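Local structure of hypothetical protein Atu2144 (Agrobacterium tumefaciens, 2ODF) at residues Thr37-Gln40 and Lys41-Thr44; Ala121-Ser124 and Ala125-Pro129; Ala66-Leu69 and Ser70-Phe73. The protein is of unknown function but belongs to the N-formylglutamate amidohydrolase family, so it probably hydrolyses an amide bond in a related small molecule. All blocks are in the same frame, centred on the assembly; numbering follows the deposited sequence.

Contact 1 of 3, residues Thr37-Gln40 and Lys41-Thr44; sequences TIPQ and KYGT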
loop_
_atom_site.group_PDB
_atom_site.type_symbol
_atom_site.label_atom_id
_atom_site.label_comp_id
_atom_site.label_asym_id
_atom_site.label_seq_id
_atom_site.Cartn_x
_atom_site.Cartn_y
_atom_site.Cartn_z
ATOM N N THR A 37 16.465 0.276 -12.976
ATOM C CA THR A 37 15.935 1.533 -13.477
ATOM C C THR A 37 15.333 2.412 -12.352
ATOM O O THR A 37 14.562 1.948 -11.521
ATOM C CB THR A 37 14.889 1.324 -14.559
ATOM O OG1 THR A 37 15.417 0.442 -15.576
ATOM C CG2 THR A 37 14.520 2.670 -15.184
ATOM N N ILE A 38 15.749 3.669 -12.334
ATOM C CA ILE A 38 15.214 4.675 -11.415
ATOM C C ILE A 38 14.269 5.532 -12.251
ATOM O O ILE A 38 14.686 6.082 -13.286
ATOM C CB ILE A 38 16.320 5.597 -10.815
ATOM C CG1 ILE A 38 17.490 4.806 -10.200
ATOM C CG2 ILE A 38 15.707 6.558 -9.773
ATOM C CD1 ILE A 38 17.103 3.784 -9.150
ATOM N N PRO A 39 12.999 5.672 -11.816
ATOM C CA PRO A 39 12.102 6.565 -12.532
ATOM C C PRO A 39 12.707 7.964 -12.619
ATOM O O PRO A 39 13.388 8.390 -11.694
ATOM C CB PRO A 39 10.839 6.582 -11.669
ATOM C CG PRO A 39 10.888 5.341 -10.896
ATOM C CD PRO A 39 12.331 5.046 -10.656
ATOM N N GLN A 40 12.479 8.621 -13.749
ATOM C CA GLN A 40 13.064 9.921 -14.066
ATOM C C GLN A 40 12.836 10.895 -12.913
ATOM O O GLN A 40 13.743 11.612 -12.523
ATOM C CB GLN A 40 12.460 10.465 -15.373
ATOM C CG GLN A 40 13.282 11.610 -15.998
ATOM C CD GLN A 40 12.500 12.403 -17.054
ATOM O OE1 GLN A 40 12.781 12.288 -18.250
ATOM N NE2 GLN A 40 11.531 13.217 -16.616
ATOM N N LYS A 41 11.646 10.887 -12.325
ATOM C CA LYS A 41 11.335 11.856 -11.279
ATOM C C LYS A 41 12.346 11.842 -10.112
ATOM O O LYS A 41 12.520 12.851 -9.436
ATOM C CB LYS A 41 9.886 11.678 -10.783
ATOM C CG LYS A 41 9.611 10.449 -9.987
ATOM C CD LYS A 41 8.184 10.480 -9.322
ATOM C CE LYS A 41 8.165 11.116 -7.918
ATOM N NZ LYS A 41 7.049 10.578 -7.004
ATOM N N TYR A 42 13.020 10.715 -9.888
ATOM C CA TYR A 42 13.924 10.579 -8.747
ATOM C C TYR A 42 15.349 10.975 -9.031
ATOM O O TYR A 42 16.139 11.074 -8.116
ATOM C CB TYR A 42 13.870 9.146 -8.169
ATOM C CG TYR A 42 12.527 8.865 -7.576
ATOM C CD1 TYR A 42 12.154 9.418 -6.357
ATOM C CD2 TYR A 42 11.602 8.131 -8.269
ATOM C CE1 TYR A 42 10.907 9.194 -5.819
ATOM C CE2 TYR A 42 10.350 7.906 -7.763
ATOM C CZ TYR A 42 9.996 8.444 -6.531
ATOM O OH TYR A 42 8.722 8.237 -6.045
ATOM N N GLY A 43 15.691 11.204 -10.295
ATOM C CA GLY A 43 17.063 11.486 -10.648
ATOM C C GLY A 43 17.995 10.382 -10.202
ATOM O O GLY A 43 17.750 9.236 -10.503
ATOM N N THR A 44 19.062 10.740 -9.487
ATOM C CA THR A 44 20.047 9.783 -8.978
ATOM C C THR A 44 19.725 9.231 -7.567
ATOM O O THR A 44 20.502 8.478 -7.014
ATOM C CB THR A 44 21.441 10.447 -8.936
ATOM O OG1 THR A 44 21.455 11.471 -7.938
ATOM C CG2 THR A 44 21.805 11.054 -10.313
HETATM O O HOH W 1 16.096 8.816 -12.623
#
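Pro39 and Tyr42 meet at the centre of a tight turn. CB of Pro39 lies in the plane of the Tyr42 ring, at its edge, 3.8 Å from Tyr42 CD2. The proline therefore packs beside the ring rather than over it. Ile38 adds the second apolar touch. Its CG2 branch stands anti to the backbone N and reaches Tyr42 CB at 3.6 Å. The same methyl also touches Gly43 O, at 3.4 Å. The side chains of Ile38 and Tyr42 cross at about a right angle.

Backbone bonds hold these groups together. Tyr42 N donates to Pro39 O at 3.0 Å, and Gly43 N donates to Gln40 O at 3.0 Å. In both, the donor sits above the carbonyl plane. A water bonds to Pro39 O and to Gly43 O, at 2.7 Å from the latter. It bridges the two ends of the turn, though other acceptors compete for its protons.

Lys41 CG lies over one face of the tyrosine ring, toward its rim. It is placed there by a chi1 of 70°, and the chain then bends at chi3 (-90°). The bend carries Lys41 NZ to Tyr42 OH, to which it donates at 3.0 Å. Tyr42 OH also bonds Glu118 OE2, so two polar partners hold the phenol oxygen in place.

Farther out, Glu12 accepts a bond from Gln40 N at the start of the turn. Pro39 rests on Phe82 and Val86, and Ile38 rests on Ser83 and Leu52. The two successive bonds from residue i+3 back to residue i are those of a short 3-10 turn, here in the surface loop between strand 27-31 and helix 49-52.

Contact 2 of 3, residues Ala121-Ser124 and Ala125-Pro129; sequences ARTS and ALYVP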
loop_
_atom_site.group_PDB
_atom_site.type_symbol
_atom_site.label_atom_id
_atom_site.label_comp_id
_atom_site.label_asym_id
_atom_site.label_seq_id
_atom_site.Cartn_x
_atom_site.Cartn_y
_atom_site.Cartn_z
ATOM N N ALA A 121 2.835 7.280 -2.601
ATOM C CA ALA A 121 3.114 7.322 -4.031
ATOM C C ALA A 121 3.834 6.049 -4.489
ATOM O O ALA A 121 3.404 5.384 -5.450
ATOM C CB ALA A 121 3.945 8.589 -4.382
ATOM N N ARG A 122 4.897 5.682 -3.769
ATOM C CA ARG A 122 5.690 4.500 -4.132
ATOM C C ARG A 122 4.926 3.217 -3.907
ATOM O O ARG A 122 4.985 2.314 -4.705
ATOM C CB ARG A 122 6.968 4.476 -3.318
ATOM C CG ARG A 122 7.841 5.680 -3.582
ATOM C CD ARG A 122 9.102 5.536 -2.835
ATOM N NE ARG A 122 9.960 6.710 -2.912
ATOM C CZ ARG A 122 11.249 6.716 -2.583
ATOM N NH1 ARG A 122 11.855 5.589 -2.213
ATOM N NH2 ARG A 122 11.937 7.853 -2.629
ATOM N N THR A 123 4.215 3.135 -2.787
ATOM C CA THR A 123 3.415 1.965 -2.474
ATOM C C THR A 123 2.338 1.699 -3.535
ATOM O O THR A 123 2.113 0.556 -3.953
ATOM C CB THR A 123 2.762 2.109 -1.065
ATOM O OG1 THR A 123 3.772 2.305 -0.054
ATOM C CG2 THR A 123 1.954 0.907 -0.733
ATOM N N SER A 124 1.704 2.768 -3.995
ATOM C CA SER A 124 0.615 2.692 -4.962
ATOM C C SER A 124 1.057 2.354 -6.369
ATOM O O SER A 124 0.315 1.716 -7.095
ATOM C CB SER A 124 -0.120 4.036 -5.049
ATOM O OG SER A 124 -1.140 3.957 -6.018
ATOM N N ALA A 125 2.220 2.853 -6.745
ATOM C CA ALA A 125 2.713 2.821 -8.127
ATOM C C ALA A 125 3.556 1.587 -8.416
ATOM O O ALA A 125 3.521 1.077 -9.539
ATOM C CB ALA A 125 3.520 4.059 -8.421
ATOM N N LEU A 126 4.311 1.126 -7.408
ATOM C CA LEU A 126 5.242 0.020 -7.570
ATOM C C LEU A 126 4.819 -1.246 -6.869
ATOM O O LEU A 126 4.809 -2.274 -7.500
ATOM C CB LEU A 126 6.639 0.401 -7.108
ATOM C CG LEU A 126 7.333 1.482 -7.958
ATOM C CD1 LEU A 126 8.622 1.892 -7.253
ATOM C CD2 LEU A 126 7.578 1.050 -9.447
ATOM N N TYR A 127 4.452 -1.171 -5.583
ATOM C CA TYR A 127 4.281 -2.365 -4.765
ATOM C C TYR A 127 2.940 -3.031 -5.003
ATOM O O TYR A 127 2.879 -4.242 -5.283
ATOM C CB TYR A 127 4.482 -1.988 -3.280
ATOM C CG TYR A 127 4.161 -3.048 -2.264
ATOM C CD1 TYR A 127 5.000 -4.141 -2.051
ATOM C CD2 TYR A 127 3.025 -2.929 -1.458
ATOM C CE1 TYR A 127 4.697 -5.095 -1.056
ATOM C CE2 TYR A 127 2.745 -3.845 -0.481
ATOM C CZ TYR A 127 3.553 -4.923 -0.282
ATOM O OH TYR A 127 3.186 -5.821 0.701
ATOM N N VAL A 128 1.865 -2.245 -4.952
ATOM C CA VAL A 128 0.530 -2.822 -5.084
ATOM C C VAL A 128 0.296 -3.370 -6.508
ATOM O O VAL A 128 -0.217 -4.474 -6.644
ATOM C CB VAL A 128 -0.605 -1.894 -4.506
ATOM C CG1 VAL A 128 -2.004 -2.475 -4.827
ATOM C CG2 VAL A 128 -0.444 -1.739 -2.958
ATOM N N PRO A 129 0.643 -2.622 -7.575
ATOM C CA PRO A 129 0.479 -3.172 -8.920
ATOM C C PRO A 129 1.228 -4.485 -9.138
ATOM O O PRO A 129 0.647 -5.417 -9.693
ATOM C CB PRO A 129 1.012 -2.039 -9.853
ATOM C CG PRO A 129 0.779 -0.806 -9.057
ATOM C CD PRO A 129 1.066 -1.204 -7.633
#
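Thr123 and Tyr127 make the buried part of this helical contact. Their side chains lie alongside one another and point the same way. Thr123 CG2 approaches the ring obliquely, 4.0 Å from Tyr127 CD2. CG of Tyr127 stands anti to its backbone N (chi1 172°), which sends the ring off the helix beside the threonine methyl. The ring also meets Tyr87 and His131 of its own chain and Phe120 of the second subunit, and Tyr127 OH bonds His208.

Thr123 O takes two backbone donors. Val128 N lies 3.0 Å from Thr123 O, almost straight out from the carbonyl bond, and its N-H points well at the oxygen (162°). Tyr127 N reaches the same oxygen at 3.3 Å, but this bond is weak. The turn before is a normal one, with Leu126 N donating to Arg122 O at 3.0 Å. Arg122 reaches away from the contact, and its NE forms a salt bridge with Glu118.

The other side of the helix is less deeply buried. It carries Ala121, Ser124, Ala125 and Pro129. No side-chain to side-chain packing links these four across the two segments. Pro129 has no N-H to give, and its ring packs closely on the backbone instead, with Pro129 CD 3.1 Å from Ser124 O. Ser124 OG bonds Asp132 of the second subunit, while Val128 packs on Ser124 of that subunit. This side is thus partly closed by the dimer.

The bond from residue 128 back to 123 marks a pi-type turn. The widened turn is a pi bulge, and helix 116-143 kinks at Pro129, which has no N-H to bond back, at the dimer interface.

Contact 3 of 3, residues Ala66-Leu69 and Ser70-Phe73; sequences ARLL and SEKF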
loop_
_atom_site.group_PDB
_atom_site.type_symbol
_atom_site.label_atom_id
_atom_site.label_comp_id
_atom_site.label_asym_id
_atom_site.label_seq_id
_atom_site.Cartn_x
_atom_site.Cartn_y
_atom_site.Cartn_z
ATOM N N ALA A 66 16.078 -15.695 -14.904
ATOM C CA ALA A 66 14.613 -15.881 -14.926
ATOM C C ALA A 66 14.025 -16.014 -16.337
ATOM O O ALA A 66 13.127 -16.823 -16.565
ATOM C CB ALA A 66 13.929 -14.762 -14.161
ATOM N N ARG A 67 14.510 -15.204 -17.247
ATOM C CA ARG A 67 14.120 -15.314 -18.632
ATOM C C ARG A 67 14.465 -16.673 -19.240
ATOM O O ARG A 67 13.667 -17.254 -19.892
ATOM C CB ARG A 67 14.669 -14.156 -19.447
ATOM C CG ARG A 67 14.039 -12.833 -19.141
ATOM C CD ARG A 67 14.586 -11.737 -19.946
ATOM N NE ARG A 67 13.642 -10.660 -19.947
ATOM C CZ ARG A 67 13.962 -9.392 -19.919
ATOM N NH1 ARG A 67 15.209 -9.027 -19.898
ATOM N NH2 ARG A 67 13.019 -8.495 -19.928
ATOM N N LEU A 68 15.667 -17.133 -18.945
ATOM C CA LEU A 68 16.125 -18.419 -19.468
ATOM C C LEU A 68 15.284 -19.536 -18.893
ATOM O O LEU A 68 14.878 -20.436 -19.621
ATOM C CB LEU A 68 17.600 -18.636 -19.186
ATOM C CG LEU A 68 18.532 -17.687 -19.920
ATOM C CD1 LEU A 68 19.944 -18.011 -19.505
ATOM C CD2 LEU A 68 18.372 -17.765 -21.435
ATOM N N LEU A 69 14.999 -19.475 -17.596
ATOM C CA LEU A 69 14.057 -20.410 -16.960
ATOM C C LEU A 69 12.621 -20.348 -17.499
ATOM O O LEU A 69 11.923 -21.346 -17.524
ATOM C CB LEU A 69 14.065 -20.211 -15.426
ATOM C CG LEU A 69 15.360 -20.574 -14.695
ATOM C CD1 LEU A 69 15.288 -20.206 -13.228
ATOM C CD2 LEU A 69 15.641 -22.082 -14.850
ATOM N N SER A 70 12.179 -19.172 -17.921
ATOM C CA SER A 70 10.861 -18.998 -18.524
ATOM C C SER A 70 10.737 -19.825 -19.835
ATOM O O SER A 70 9.701 -20.460 -20.083
ATOM C CB SER A 70 10.617 -17.507 -18.760
ATOM O OG SER A 70 9.373 -17.270 -19.390
ATOM N N GLU A 71 11.807 -19.830 -20.617
ATOM C CA GLU A 71 11.949 -20.645 -21.842
ATOM C C GLU A 71 12.001 -22.137 -21.473
ATOM O O GLU A 71 11.230 -22.931 -21.989
ATOM C CB GLU A 71 13.231 -20.244 -22.609
ATOM C CG GLU A 71 13.238 -18.802 -23.174
ATOM C CD GLU A 71 14.660 -18.170 -23.448
ATOM O OE1 GLU A 71 15.617 -18.871 -23.909
ATOM O OE2 GLU A 71 14.799 -16.931 -23.219
ATOM N N LYS A 72 12.893 -22.505 -20.563
ATOM C CA LYS A 72 13.077 -23.912 -20.211
ATOM C C LYS A 72 11.855 -24.551 -19.547
ATOM O O LYS A 72 11.533 -25.691 -19.837
ATOM C CB LYS A 72 14.303 -24.083 -19.317
ATOM C CG LYS A 72 15.602 -23.678 -20.023
ATOM C CD LYS A 72 16.757 -23.801 -19.108
ATOM C CE LYS A 72 18.068 -23.362 -19.785
ATOM N NZ LYS A 72 18.511 -24.365 -20.779
ATOM N N PHE A 73 11.178 -23.820 -18.663
ATOM C CA PHE A 73 9.989 -24.341 -17.987
ATOM C C PHE A 73 8.669 -24.022 -18.676
ATOM O O PHE A 73 7.607 -24.429 -18.168
ATOM C CB PHE A 73 9.927 -23.844 -16.528
ATOM C CG PHE A 73 10.811 -24.606 -15.599
ATOM C CD1 PHE A 73 10.450 -25.869 -15.169
ATOM C CD2 PHE A 73 11.994 -24.066 -15.131
ATOM C CE1 PHE A 73 11.274 -26.597 -14.308
ATOM C CE2 PHE A 73 12.819 -24.793 -14.251
ATOM C CZ PHE A 73 12.458 -26.049 -13.856
#
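Leu69 and Phe73 form the apolar pair of this contact. They lie side by side, one helical turn apart. CG of each residue stands anti to its own carbonyl carbon (chi1 -66° for Leu69 and -80° for Phe73). The shared torsion points both side chains the same way, so Leu69 CD2 reaches the ring atoms Phe73 CE2, at 4.0 Å, and Phe73 CD2. Leu69 O lies near the plane of the phenyl ring, at its edge. Beyond the pair, Leu69 packs on Leu29 and Ile153 of the sheet. Phe73 meets the ring of His245 edge to face.

The backbone bonds are regular. Ser70 N donates to Ala66 O, Glu71 N to Arg67 O and Lys72 N to Leu68 O. The last of the series runs from Phe73 N to Leu69 O at 2.8 Å.

The charged and polar side chains mostly run along the helix surface or leave it. Glu71 extends back along the helix, and its OE1 comes to 3.9 Å from Leu68 CD2. Lys72 lays its CG against Leu68 O at 3.3 Å before its end leads away. Arg67 finds its partner outside, in a salt bridge with Glu19. Ser70 OG bonds Ala75 O.

Four successive bonds from residue i+4 to residue i define an alpha helix. Helix 62-73 is the main helix in the connection between the adjacent parallel strands 27-31 and 77-80, a beta-alpha-beta crossover.

Overall arrangement
Along the chain, contact 1 comes first, then contact 3, then contact 2. Contacts 1 and 2 are neighbours in space, with centres about 15 Å apart. They touch where Tyr42 CE1 lies 3.6 Å from Arg122 NH2, and Glu118 bonds to both residues. The loop after strand 27-31 is thus tied to helix 116-143, which also helps to form the dimer. Contact 3 stands apart on helix 62-73, packed against the central mixed sheet and helix 234-256. Its centre is about 29 Å from that of contact 1 and about 27 Å from that of contact 2. All three lie within the N-formylglutamate amidohydrolase family region.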